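Trans-4-hydroxy-L-proline dehydratase (PDB 6VXC) catalyses, as a glycyl radical enzyme, the dehydration of trans-4-hydroxy-L-proline to (S)-1-pyrroline-5-carboxylate in the anaerobic breakdown of hydroxyproline. Local coordinates at residues Q400-T405 against N428-V433; A439-E444 against Y565-I570; Q516-I521 against Y644-G649; Y658-L663 against I716-T721. All blocks are in the same frame, centred on the assembly; numbering follows the deposited sequence.

Contact 1 of 4, residues Q400-T405 against N428-V433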
loop_
_atom_site.group_PDB
_atom_site.type_symbol
_atom_site.label_atom_id
_atom_site.label_comp_id
_atom_site.label_asym_id
_atom_site.label_seq_id
_atom_site.Cartn_x
_atom_site.Cartn_y
_atom_site.Cartn_z
ATOM N N GLN A 400 -0.404 16.362 0.710
ATOM C CA GLN A 400 0.640 16.714 1.658
ATOM C C GLN A 400 0.405 18.145 2.123
ATOM O O GLN A 400 0.345 19.071 1.306
ATOM C CB GLN A 400 2.032 16.580 1.041
ATOM C CG GLN A 400 2.703 15.231 1.233
ATOM C CD GLN A 400 4.196 15.282 0.931
ATOM O OE1 GLN A 400 4.912 16.147 1.437
ATOM N NE2 GLN A 400 4.664 14.382 0.067
ATOM N N ILE A 401 0.303 18.320 3.426
ATOM C CA ILE A 401 0.072 19.611 4.040
ATOM C C ILE A 401 1.354 19.999 4.751
ATOM O O ILE A 401 1.835 19.261 5.612
ATOM C CB ILE A 401 -1.118 19.561 5.010
ATOM C CG1 ILE A 401 -2.397 19.105 4.287
ATOM C CG2 ILE A 401 -1.278 20.892 5.723
ATOM C CD1 ILE A 401 -2.785 19.921 3.054
ATOM N N SER A 402 1.905 21.147 4.374
ATOM C CA SER A 402 3.079 21.759 4.972
ATOM C C SER A 402 2.662 23.000 5.750
ATOM O O SER A 402 1.623 23.604 5.480
ATOM C CB SER A 402 4.099 22.138 3.877
ATOM O OG SER A 402 5.103 23.026 4.342
ATOM N N LYS A 403 3.511 23.398 6.701
ATOM C CA LYS A 403 3.368 24.721 7.304
ATOM C C LYS A 403 3.412 25.826 6.249
ATOM O O LYS A 403 2.954 26.939 6.515
ATOM C CB LYS A 403 4.463 24.942 8.343
ATOM C CG LYS A 403 5.844 24.962 7.735
ATOM C CD LYS A 403 6.942 25.118 8.771
ATOM C CE LYS A 403 8.308 25.238 8.088
ATOM N NZ LYS A 403 9.416 25.478 9.056
ATOM N N LYS A 404 3.969 25.541 5.073
ATOM C CA LYS A 404 4.053 26.471 3.955
ATOM C C LYS A 404 2.852 26.414 3.014
ATOM O O LYS A 404 2.776 27.234 2.095
ATOM C CB LYS A 404 5.321 26.200 3.134
ATOM C CG LYS A 404 6.649 26.160 3.917
ATOM C CD LYS A 404 7.753 25.816 2.944
ATOM C CE LYS A 404 9.162 26.032 3.485
ATOM N NZ LYS A 404 9.560 24.947 4.376
ATOM N N THR A 405 1.922 25.494 3.236
ATOM C CA THR A 405 0.778 25.271 2.358
ATOM C C THR A 405 -0.266 26.364 2.567
ATOM O O THR A 405 -0.622 26.664 3.706
ATOM C CB THR A 405 0.149 23.904 2.649
ATOM O OG1 THR A 405 1.101 22.860 2.402
ATOM C CG2 THR A 405 -1.125 23.685 1.812
ATOM N N ASN A 428 1.667 14.988 6.809
ATOM C CA ASN A 428 2.446 16.110 7.337
ATOM C C ASN A 428 3.791 16.180 6.616
ATOM O O ASN A 428 4.686 15.365 6.866
ATOM C CB ASN A 428 2.631 15.955 8.844
ATOM C CG ASN A 428 3.404 17.105 9.471
ATOM O OD1 ASN A 428 3.966 17.942 8.773
ATOM N ND2 ASN A 428 3.397 17.167 10.802
ATOM N N THR A 429 3.936 17.167 5.730
ATOM C CA THR A 429 5.167 17.306 4.953
ATOM C C THR A 429 6.392 17.433 5.850
ATOM O O THR A 429 7.438 16.828 5.571
ATOM C CB THR A 429 5.070 18.511 4.015
ATOM O OG1 THR A 429 4.051 18.283 3.036
ATOM C CG2 THR A 429 6.414 18.791 3.347
ATOM N N GLU A 430 6.296 18.217 6.922
ATOM C CA GLU A 430 7.464 18.381 7.783
ATOM C C GLU A 430 7.819 17.082 8.492
ATOM O O GLU A 430 9.000 16.811 8.706
ATOM C CB GLU A 430 7.263 19.512 8.798
ATOM C CG GLU A 430 7.599 20.878 8.186
ATOM C CD GLU A 430 6.545 21.319 7.185
ATOM O OE1 GLU A 430 5.386 21.420 7.607
ATOM O OE2 GLU A 430 6.862 21.515 5.986
ATOM N N ALA A 431 6.823 16.270 8.857
ATOM C CA ALA A 431 7.129 14.976 9.453
ATOM C C ALA A 431 7.796 14.053 8.443
ATOM O O ALA A 431 8.811 13.416 8.742
ATOM C CB ALA A 431 5.855 14.342 10.019
ATOM N N ILE A 432 7.254 13.994 7.229
ATOM C CA ILE A 432 7.837 13.166 6.170
ATOM C C ILE A 432 9.309 13.498 5.969
ATOM O O ILE A 432 10.169 12.606 5.926
ATOM C CB ILE A 432 7.045 13.344 4.862
ATOM C CG1 ILE A 432 5.667 12.676 4.977
ATOM C CG2 ILE A 432 7.853 12.821 3.698
ATOM C CD1 ILE A 432 4.684 13.142 3.916
ATOM N N VAL A 433 9.622 14.784 5.819
ATOM C CA VAL A 433 11.002 15.164 5.543
ATOM C C VAL A 433 11.917 14.748 6.685
ATOM O O VAL A 433 13.007 14.206 6.460
ATOM C CB VAL A 433 11.110 16.667 5.254
ATOM C CG1 VAL A 433 12.578 17.104 5.292
ATOM C CG2 VAL A 433 10.516 16.956 3.898
HETATM O O HOH W 1 1.927 20.506 8.219
HETATM O O HOH W 2 9.542 22.112 4.802
#

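Contact 2 of 4, residues A439-E444 against Y565-I570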
loop_
_atom_site.group_PDB
_atom_site.type_symbol
_atom_site.label_atom_id
_atom_site.label_comp_id
_atom_site.label_asym_id
_atom_site.label_seq_id
_atom_site.Cartn_x
_atom_site.Cartn_y
_atom_site.Cartn_z
ATOM N N ALA A 439 16.273 8.644 8.827
ATOM C CA ALA A 439 16.675 7.384 8.224
ATOM C C ALA A 439 17.916 7.499 7.332
ATOM O O ALA A 439 18.352 6.486 6.779
ATOM C CB ALA A 439 15.501 6.808 7.414
ATOM N N GLY A 440 18.487 8.693 7.167
ATOM C CA GLY A 440 19.718 8.874 6.419
ATOM C C GLY A 440 19.590 9.546 5.060
ATOM O O GLY A 440 20.596 9.666 4.361
ATOM N N LYS A 441 18.399 9.959 4.642
ATOM C CA LYS A 441 18.261 10.692 3.388
ATOM C C LYS A 441 18.830 12.103 3.532
ATOM O O LYS A 441 18.653 12.757 4.564
ATOM C CB LYS A 441 16.788 10.773 2.975
ATOM C CG LYS A 441 16.185 9.551 2.341
ATOM C CD LYS A 441 15.953 8.424 3.340
ATOM C CE LYS A 441 15.235 7.245 2.668
ATOM N NZ LYS A 441 15.028 6.108 3.604
ATOM N N THR A 442 19.500 12.580 2.483
ATOM C CA THR A 442 19.905 13.982 2.454
ATOM C C THR A 442 18.671 14.891 2.335
ATOM O O THR A 442 17.604 14.471 1.875
ATOM C CB THR A 442 20.877 14.231 1.292
ATOM O OG1 THR A 442 20.196 14.027 0.047
ATOM C CG2 THR A 442 22.082 13.286 1.371
ATOM N N ILE A 443 18.818 16.153 2.758
ATOM C CA ILE A 443 17.682 17.075 2.641
ATOM C C ILE A 443 17.296 17.239 1.176
ATOM O O ILE A 443 16.108 17.326 0.836
ATOM C CB ILE A 443 17.979 18.435 3.309
ATOM C CG1 ILE A 443 16.772 19.373 3.198
ATOM C CG2 ILE A 443 19.150 19.127 2.678
ATOM C CD1 ILE A 443 15.540 18.908 3.945
ATOM N N GLU A 444 18.285 17.239 0.279
ATOM C CA GLU A 444 17.967 17.354 -1.139
ATOM C C GLU A 444 17.075 16.207 -1.600
ATOM O O GLU A 444 16.105 16.421 -2.333
ATOM C CB GLU A 444 19.231 17.374 -1.995
ATOM C CG GLU A 444 18.869 17.381 -3.486
ATOM C CD GLU A 444 20.013 17.711 -4.418
ATOM O OE1 GLU A 444 21.182 17.568 -4.003
ATOM O OE2 GLU A 444 19.734 18.136 -5.572
ATOM N N TYR A 565 18.765 4.245 -1.525
ATOM C CA TYR A 565 18.403 3.960 -0.147
ATOM C C TYR A 565 17.666 2.633 -0.076
ATOM O O TYR A 565 16.874 2.305 -0.960
ATOM C CB TYR A 565 17.527 5.078 0.438
ATOM C CG TYR A 565 18.127 6.471 0.321
ATOM C CD1 TYR A 565 19.128 6.903 1.198
ATOM C CD2 TYR A 565 17.679 7.353 -0.646
ATOM C CE1 TYR A 565 19.657 8.163 1.105
ATOM C CE2 TYR A 565 18.211 8.624 -0.764
ATOM C CZ TYR A 565 19.198 9.030 0.117
ATOM O OH TYR A 565 19.719 10.293 0.024
ATOM N N ASN A 566 17.908 1.889 0.998
ATOM C CA ASN A 566 17.303 0.578 1.173
ATOM C C ASN A 566 16.858 0.420 2.616
ATOM O O ASN A 566 17.661 0.530 3.547
ATOM C CB ASN A 566 18.266 -0.540 0.755
ATOM C CG ASN A 566 18.509 -0.545 -0.738
ATOM O OD1 ASN A 566 17.754 -1.146 -1.498
ATOM N ND2 ASN A 566 19.540 0.167 -1.172
ATOM N N THR A 567 15.562 0.231 2.786
ATOM C CA THR A 567 14.962 -0.011 4.084
ATOM C C THR A 567 13.943 -1.133 3.950
ATOM O O THR A 567 13.425 -1.397 2.869
ATOM C CB THR A 567 14.282 1.259 4.643
ATOM O OG1 THR A 567 13.329 1.726 3.691
ATOM C CG2 THR A 567 15.294 2.364 4.905
ATOM N N ARG A 568 13.662 -1.782 5.077
ATOM C CA ARG A 568 12.636 -2.806 5.201
ATOM C C ARG A 568 11.842 -2.535 6.469
ATOM O O ARG A 568 12.396 -2.074 7.471
ATOM C CB ARG A 568 13.242 -4.222 5.269
ATOM C CG ARG A 568 13.256 -4.950 3.927
ATOM C CD ARG A 568 14.015 -6.273 3.947
ATOM N NE ARG A 568 13.315 -7.280 3.157
ATOM C CZ ARG A 568 13.207 -7.242 1.831
ATOM N NH1 ARG A 568 13.740 -6.239 1.149
ATOM N NH2 ARG A 568 12.568 -8.202 1.191
ATOM N N TYR A 569 10.548 -2.851 6.428
ATOM C CA TYR A 569 9.632 -2.531 7.507
ATOM C C TYR A 569 8.890 -3.779 7.978
ATOM O O TYR A 569 8.599 -4.688 7.199
ATOM C CB TYR A 569 8.610 -1.450 7.062
ATOM C CG TYR A 569 9.226 -0.079 6.873
ATOM C CD1 TYR A 569 9.856 0.282 5.681
ATOM C CD2 TYR A 569 9.229 0.843 7.914
ATOM C CE1 TYR A 569 10.433 1.544 5.525
ATOM C CE2 TYR A 569 9.797 2.082 7.763
ATOM C CZ TYR A 569 10.397 2.428 6.577
ATOM O OH TYR A 569 10.963 3.672 6.454
ATOM N N ILE A 570 8.585 -3.802 9.267
ATOM C CA ILE A 570 7.570 -4.678 9.845
ATOM C C ILE A 570 6.474 -3.777 10.404
ATOM O O ILE A 570 6.766 -2.822 11.124
ATOM C CB ILE A 570 8.156 -5.606 10.927
ATOM C CG1 ILE A 570 9.271 -6.492 10.346
ATOM C CG2 ILE A 570 7.056 -6.466 11.562
ATOM C CD1 ILE A 570 9.982 -7.300 11.385
#

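Contact 3 of 4, residues Q516-I521 against Y644-G649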
loop_
_atom_site.group_PDB
_atom_site.type_symbol
_atom_site.label_atom_id
_atom_site.label_comp_id
_atom_site.label_asym_id
_atom_site.label_seq_id
_atom_site.Cartn_x
_atom_site.Cartn_y
_atom_site.Cartn_z
ATOM N N GLN A 516 9.017 -11.976 24.769
ATOM C CA GLN A 516 8.210 -12.595 23.727
ATOM C C GLN A 516 8.334 -11.822 22.420
ATOM O O GLN A 516 8.470 -12.421 21.353
ATOM C CB GLN A 516 6.752 -12.692 24.160
ATOM C CG GLN A 516 6.521 -13.602 25.350
ATOM C CD GLN A 516 6.490 -15.062 24.965
ATOM O OE1 GLN A 516 6.597 -15.420 23.788
ATOM N NE2 GLN A 516 6.321 -15.918 25.959
ATOM N N LEU A 517 8.329 -10.489 22.499
ATOM C CA LEU A 517 8.491 -9.650 21.316
ATOM C C LEU A 517 9.816 -9.925 20.610
ATOM O O LEU A 517 9.859 -10.071 19.386
ATOM C CB LEU A 517 8.399 -8.181 21.721
ATOM C CG LEU A 517 8.524 -7.092 20.663
ATOM C CD1 LEU A 517 7.498 -7.324 19.584
ATOM C CD2 LEU A 517 8.315 -5.734 21.327
ATOM N N HIS A 518 10.910 -9.945 21.373
ATOM C CA HIS A 518 12.231 -10.209 20.811
ATOM C C HIS A 518 12.240 -11.530 20.061
ATOM O O HIS A 518 12.737 -11.617 18.939
ATOM C CB HIS A 518 13.282 -10.209 21.928
ATOM C CG HIS A 518 14.662 -10.599 21.476
ATOM N ND1 HIS A 518 15.438 -9.800 20.660
ATOM C CD2 HIS A 518 15.410 -11.694 21.747
ATOM C CE1 HIS A 518 16.603 -10.388 20.448
ATOM N NE2 HIS A 518 16.612 -11.537 21.096
ATOM N N TYR A 519 11.665 -12.570 20.663
ATOM C CA TYR A 519 11.634 -13.876 20.014
ATOM C C TYR A 519 10.835 -13.827 18.717
ATOM O O TYR A 519 11.271 -14.339 17.681
ATOM C CB TYR A 519 11.035 -14.900 20.968
ATOM C CG TYR A 519 10.882 -16.291 20.391
ATOM C CD1 TYR A 519 11.997 -17.076 20.115
ATOM C CD2 TYR A 519 9.627 -16.829 20.164
ATOM C CE1 TYR A 519 11.862 -18.353 19.613
ATOM C CE2 TYR A 519 9.474 -18.104 19.661
ATOM C CZ TYR A 519 10.597 -18.864 19.385
ATOM O OH TYR A 519 10.461 -20.135 18.885
ATOM N N MET A 520 9.653 -13.206 18.757
ATOM C CA MET A 520 8.803 -13.200 17.570
ATOM C C MET A 520 9.428 -12.367 16.450
ATOM O O MET A 520 9.330 -12.729 15.268
ATOM C CB MET A 520 7.406 -12.690 17.951
ATOM C CG MET A 520 6.293 -13.036 16.957
ATOM S SD MET A 520 6.178 -14.799 16.546
ATOM C CE MET A 520 6.052 -15.479 18.187
ATOM N N ILE A 521 10.071 -11.252 16.802
ATOM C CA ILE A 521 10.775 -10.462 15.797
ATOM C C ILE A 521 11.962 -11.252 15.233
ATOM O O ILE A 521 12.200 -11.260 14.019
ATOM C CB ILE A 521 11.209 -9.100 16.380
ATOM C CG1 ILE A 521 9.987 -8.262 16.817
ATOM C CG2 ILE A 521 12.048 -8.323 15.362
ATOM C CD1 ILE A 521 8.954 -8.066 15.735
ATOM N N TYR A 644 9.944 -0.170 18.463
ATOM C CA TYR A 644 10.970 0.556 17.727
ATOM C C TYR A 644 12.358 -0.003 18.024
ATOM O O TYR A 644 13.146 -0.253 17.107
ATOM C CB TYR A 644 10.911 2.035 18.099
ATOM C CG TYR A 644 12.102 2.850 17.670
ATOM C CD1 TYR A 644 12.170 3.379 16.391
ATOM C CD2 TYR A 644 13.152 3.104 18.548
ATOM C CE1 TYR A 644 13.250 4.120 15.983
ATOM C CE2 TYR A 644 14.256 3.851 18.143
ATOM C CZ TYR A 644 14.288 4.358 16.850
ATOM O OH TYR A 644 15.347 5.093 16.404
ATOM N N ASN A 645 12.667 -0.215 19.307
ATOM C CA ASN A 645 14.002 -0.660 19.698
ATOM C C ASN A 645 14.288 -2.083 19.246
ATOM O O ASN A 645 15.424 -2.393 18.874
ATOM C CB ASN A 645 14.171 -0.569 21.218
ATOM C CG ASN A 645 14.404 0.855 21.712
ATOM O OD1 ASN A 645 15.013 1.669 21.036
ATOM N ND2 ASN A 645 13.920 1.146 22.906
ATOM N N GLU A 646 13.280 -2.948 19.248
ATOM C CA GLU A 646 13.494 -4.341 18.881
ATOM C C GLU A 646 13.754 -4.509 17.388
ATOM O O GLU A 646 14.517 -5.403 16.992
ATOM C CB GLU A 646 12.286 -5.165 19.306
ATOM C CG GLU A 646 12.455 -6.648 19.130
ATOM C CD GLU A 646 13.617 -7.172 19.925
ATOM O OE1 GLU A 646 13.692 -6.879 21.143
ATOM O OE2 GLU A 646 14.451 -7.872 19.323
ATOM N N VAL A 647 13.167 -3.656 16.556
ATOM C CA VAL A 647 13.215 -3.822 15.107
ATOM C C VAL A 647 14.284 -2.946 14.456
ATOM O O VAL A 647 15.027 -3.410 13.593
ATOM C CB VAL A 647 11.824 -3.560 14.487
ATOM C CG1 VAL A 647 11.926 -3.534 12.957
ATOM C CG2 VAL A 647 10.858 -4.621 14.926
ATOM N N THR A 648 14.368 -1.672 14.848
ATOM C CA THR A 648 15.094 -0.675 14.061
ATOM C C THR A 648 16.615 -0.875 14.086
ATOM O O THR A 648 17.227 -1.019 15.147
ATOM C CB THR A 648 14.762 0.728 14.577
ATOM O OG1 THR A 648 13.345 0.930 14.560
ATOM C CG2 THR A 648 15.437 1.788 13.720
ATOM N N GLY A 649 17.238 -0.793 12.917
ATOM C CA GLY A 649 18.677 -0.900 12.825
ATOM C C GLY A 649 19.188 -2.301 12.579
ATOM O O GLY A 649 20.384 -2.472 12.349
#

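Contact 4 of 4, residues Y658-L663 against I716-T721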
loop_
_atom_site.group_PDB
_atom_site.type_symbol
_atom_site.label_atom_id
_atom_site.label_comp_id
_atom_site.label_asym_id
_atom_site.label_seq_id
_atom_site.Cartn_x
_atom_site.Cartn_y
_atom_site.Cartn_z
ATOM N N TYR A 658 16.415 -2.301 8.948
ATOM C CA TYR A 658 15.011 -2.390 9.303
ATOM C C TYR A 658 14.566 -1.131 10.028
ATOM O O TYR A 658 15.344 -0.494 10.751
ATOM C CB TYR A 658 14.735 -3.615 10.186
ATOM C CG TYR A 658 14.469 -4.822 9.356
ATOM C CD1 TYR A 658 15.522 -5.592 8.870
ATOM C CD2 TYR A 658 13.177 -5.168 8.996
ATOM C CE1 TYR A 658 15.291 -6.676 8.089
ATOM C CE2 TYR A 658 12.932 -6.268 8.198
ATOM C CZ TYR A 658 14.002 -7.014 7.750
ATOM O OH TYR A 658 13.778 -8.096 6.953
ATOM N N ARG A 659 13.316 -0.755 9.786
ATOM C CA ARG A 659 12.668 0.342 10.481
ATOM C C ARG A 659 11.212 -0.045 10.740
ATOM O O ARG A 659 10.753 -1.117 10.352
ATOM C CB ARG A 659 12.788 1.652 9.687
ATOM C CG ARG A 659 14.252 2.065 9.369
ATOM C CD ARG A 659 14.356 3.473 8.773
ATOM N NE ARG A 659 13.995 4.474 9.771
ATOM C CZ ARG A 659 14.772 4.836 10.786
ATOM N NH1 ARG A 659 14.350 5.758 11.650
ATOM N NH2 ARG A 659 15.980 4.298 10.925
ATOM N N VAL A 660 10.465 0.861 11.351
ATOM C CA VAL A 660 9.176 0.535 11.933
ATOM C C VAL A 660 8.118 1.469 11.355
ATOM O O VAL A 660 8.404 2.639 11.088
ATOM C CB VAL A 660 9.326 0.637 13.469
ATOM C CG1 VAL A 660 8.299 1.477 14.111
ATOM C CG2 VAL A 660 9.513 -0.774 14.106
ATOM N N ASP A 661 6.919 0.933 11.096
ATOM C CA ASP A 661 5.737 1.735 10.785
ATOM C C ASP A 661 4.508 1.080 11.425
ATOM O O ASP A 661 4.580 -0.035 11.951
ATOM C CB ASP A 661 5.565 1.954 9.256
ATOM C CG ASP A 661 5.463 0.661 8.455
ATOM O OD1 ASP A 661 5.153 -0.378 9.059
ATOM O OD2 ASP A 661 5.676 0.681 7.199
ATOM N N MET A 662 3.371 1.787 11.388
ATOM C CA MET A 662 2.174 1.390 12.132
ATOM C C MET A 662 0.943 1.577 11.250
ATOM O O MET A 662 0.397 2.685 11.175
ATOM C CB MET A 662 2.056 2.209 13.410
ATOM C CG MET A 662 3.387 2.345 14.135
ATOM S SD MET A 662 3.709 0.899 15.145
ATOM C CE MET A 662 2.535 1.235 16.448
ATOM N N LEU A 663 0.501 0.499 10.608
ATOM C CA LEU A 663 -0.716 0.508 9.806
ATOM C C LEU A 663 -1.261 -0.914 9.725
ATOM O O LEU A 663 -0.515 -1.877 9.922
ATOM C CB LEU A 663 -0.468 1.087 8.400
ATOM C CG LEU A 663 0.497 0.590 7.303
ATOM C CD1 LEU A 663 1.906 0.455 7.818
ATOM C CD2 LEU A 663 0.044 -0.659 6.586
ATOM N N ILE A 716 8.591 10.819 14.111
ATOM C CA ILE A 716 9.778 11.062 13.301
ATOM C C ILE A 716 10.652 9.818 13.205
ATOM O O ILE A 716 11.381 9.643 12.222
ATOM C CB ILE A 716 10.569 12.265 13.840
ATOM C CG1 ILE A 716 9.664 13.488 13.968
ATOM C CG2 ILE A 716 11.777 12.536 12.952
ATOM C CD1 ILE A 716 8.834 13.741 12.754
ATOM N N LYS A 717 10.599 8.945 14.210
ATOM C CA LYS A 717 11.382 7.710 14.256
ATOM C C LYS A 717 10.739 6.551 13.507
ATOM O O LYS A 717 11.273 5.442 13.562
ATOM C CB LYS A 717 11.624 7.305 15.709
ATOM C CG LYS A 717 12.540 8.253 16.447
ATOM C CD LYS A 717 12.749 7.806 17.893
ATOM C CE LYS A 717 13.652 8.799 18.619
ATOM N NZ LYS A 717 13.750 8.499 20.067
ATOM N N THR A 718 9.626 6.774 12.813
ATOM C CA THR A 718 8.948 5.736 12.053
ATOM C C THR A 718 9.021 6.036 10.560
ATOM O O THR A 718 9.452 7.108 10.126
ATOM C CB THR A 718 7.474 5.616 12.442
ATOM O OG1 THR A 718 6.747 6.706 11.862
ATOM C CG2 THR A 718 7.279 5.607 13.972
ATOM N N GLY A 719 8.556 5.068 9.773
ATOM C CA GLY A 719 8.282 5.293 8.370
ATOM C C GLY A 719 6.803 5.529 8.124
ATOM O O GLY A 719 6.288 5.177 7.059
ATOM N N GLY A 720 6.094 6.064 9.127
ATOM C CA GLY A 720 4.697 6.410 8.968
ATOM C C GLY A 720 3.751 5.732 9.951
ATOM O O GLY A 720 3.955 4.573 10.327
ATOM N N THR A 721 2.701 6.451 10.360
ATOM C CA THR A 721 1.664 5.941 11.248
ATOM C C THR A 721 0.301 6.326 10.683
ATOM O O THR A 721 0.166 7.354 10.011
ATOM C CB THR A 721 1.775 6.517 12.662
ATOM O OG1 THR A 721 1.583 7.934 12.601
ATOM C CG2 THR A 721 3.134 6.185 13.304
HETATM O O HOH W 3 12.516 7.641 10.442
HETATM O O HOH W 4 11.682 5.777 8.198
HETATM O O HOH W 5 12.195 2.890 12.759
#

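Contact 1 of 4, residues Q400-T405 against N428-V433
Ile401 and Asn428 are bridged in parallel where strands 396-401 and 426-428 end side by side in a mixed beta-sheet, just as the second strand turns into helix 429-438. Between the two segments one backbone bond is made: Thr429 N gives a nearly straight bond to Ile401 O, 3.0 Å away, from above the carbonyl plane. Asn428 is the N-cap of the helix. Its OD1 takes weak bonds from Glu430 N and Ala431 N, while its ND2 is held by Gly753 O.

Side chains add three more bonds. Thr429 OG1 donates to Gln400 OE1 at 2.8 Å, in the amide plane and on a lone pair; the other amide atom, NE2, is bound by Asn364 and Gly449. The Glu430 carboxylate reaches back over the turn Ser402-Thr405 because its chain bends at chi2 (72°). There Ser402 OG donates to OE2 and Lys403 N to OE1, both on the syn side and somewhat out of the carboxylate plane. Ser402 OG also accepts from Lys404 N, an ST turn.

Ile432 CD1 packs against the amide carbon CD of Gln400, 3.7 Å away, and Ser402 CB lies 3.8 Å from Thr429 CB. A water accepts from Lys404 NZ and donates to Glu430 OE2, 3.0 Å from the water oxygen.

Contact 2 of 4, residues A439-E444 against Y565-I570
Lys441 lies over one face of the Tyr565 ring, its CG 3.7 Å from the ring centroid and only 9° off the normal, a CH-pi contact. The chain then runs back across the ring toward the strand, bringing CE to 3.8 Å from Tyr565 CG. The bend at chi2 (73°), followed by an extended end, lets the aliphatic part follow the ring in this way. Beyond it Lys441 NZ meets the methyl CG2 of Thr567 tip to tip at 4.0 Å. At the phenol end Thr442 N points at Tyr565 OH over 3.4 Å, a straight but weak bond, and Gly440 O approaches Tyr565 CE1 obliquely.

Gly440 to Thr442 form the link between helices 429-438 and 443-446, laid against the start of strand 565-573, the middle strand of a three-stranded parallel sheet. Gly440, with positive phi (108°), ends the first helix in a Schellman motif; Thr442 is the N-cap of the next, its OG1 accepting from Asp445 N.

Stronger polar partners fix the ends of the packed groups. Asp445 OD2 is hydrogen-bonded to Tyr565 OH. Glu463, on the neighbouring strand, receives both Lys441 NZ in a salt bridge and Thr567 OG1 in a hydrogen bond through OE2, and so sets the position of the ammonium group beside the strand.

Contact 3 of 4, residues Q516-I521 against Y644-G649
Glu646 OE2 is gripped by two groups: His518 ND1 donates to it at 2.5 Å, and Arg650 NH2 forms a salt bridge with it from just beyond the helix end. The arrangement joins two helices, 506-538 and the last turn of 630-647, through a His-carboxylate hydrogen bond beside an apolar seam. The oxygen lies near the imidazole plane, at the edge of the ring, and is met on its syn side. Relative to the carboxylate plane, however, the donor stands 33° out, and the two flat groups are turned 67° against each other. With Arg650 also on OE2, the carboxylate is probably ionised, which would favour a protonated imidazole.

Glu646 starts with CG anti to its own backbone N and then bends at chi2 (60°), which turns the carboxylate to His518 while CG stays against Ile521 and Leu517. That CG rests 3.7 Å from Ile521 CG1, the two chains running antiparallel alongside one another, and 4.2 Å from Leu517 CG. Glu646 therefore takes part in both the polar and the apolar contact. Val647 CG2 meets the CG2 methyl of Ile521, 3.9 Å away, the side chains crossing at about a right angle. Val647 also touches Tyr658 and Val660 of strand 657-661, so the seam continues onto the sheet.

The helix end itself is held at Tyr644 O, which accepts from Thr648 N and, from the opposite face of its plane, from Thr648 OG1 at 2.8 Å.

Contact 4 of 4, residues Y658-L663 against I716-T721
The Arg659 guanidinium lies beside the loop 716-721; Lys717 O comes obliquely to within 3.6 Å of its NH1, and a water sits over one face, offset toward the rim. The contact sets the edge strand 657-661 of the parallel three-stranded sheet against a loop of the glycine radical region. Two further waters bridge it, one between Arg659 NH1 and Ile716 O, the other between Arg659 NE and Thr718 O; NH2 pairs with Glu657. The water over the face also joins the strand to the loop, donating to Lys717 O and weakly accepting from Val660 N.

Direct backbone bonds follow. Gly719 N reaches Val660 O at 2.8 Å, nearly in line with the C=O bond, and Met662 N reaches Gly720 O at 3.0 Å, in the carbonyl plane. Between them Asp661 CB lies 3.3 Å from Gly720 O, and its side chain passes close to Glu456, the probable proton acceptor. The loop is shaped by an ST turn, Thr718 OG1 accepting from Gly720 N and also bonded to His715 O.

At the far end Met662 and Thr721, whose backbones are bridged, run alongside each other, Met662 CG 3.9 Å from Thr721 CG2.

Overall arrangement
Contacts 2 and 4 share the parallel sheet, on adjacent strands 565-573 and 657-661, joined where Arg568 O meets Arg659 N; their centres are about 11 Å apart. Contact 3 adjoins contact 4 through Val647 on Val660, helix 630-647 leading into strand 657-661, and lies away from the annotated sites. Contact 1 belongs to the other, mixed sheet, but its helix leads to contact 2 and touches Ile716 of contact 4. Contact 4 is the most buried and nearest the active site, and works by backbone bonds and waters. Contacts 1 and 3 are largely buried but each places a glutamate at its more exposed side; contact 2, partly buried, relies on aliphatic-aromatic packing.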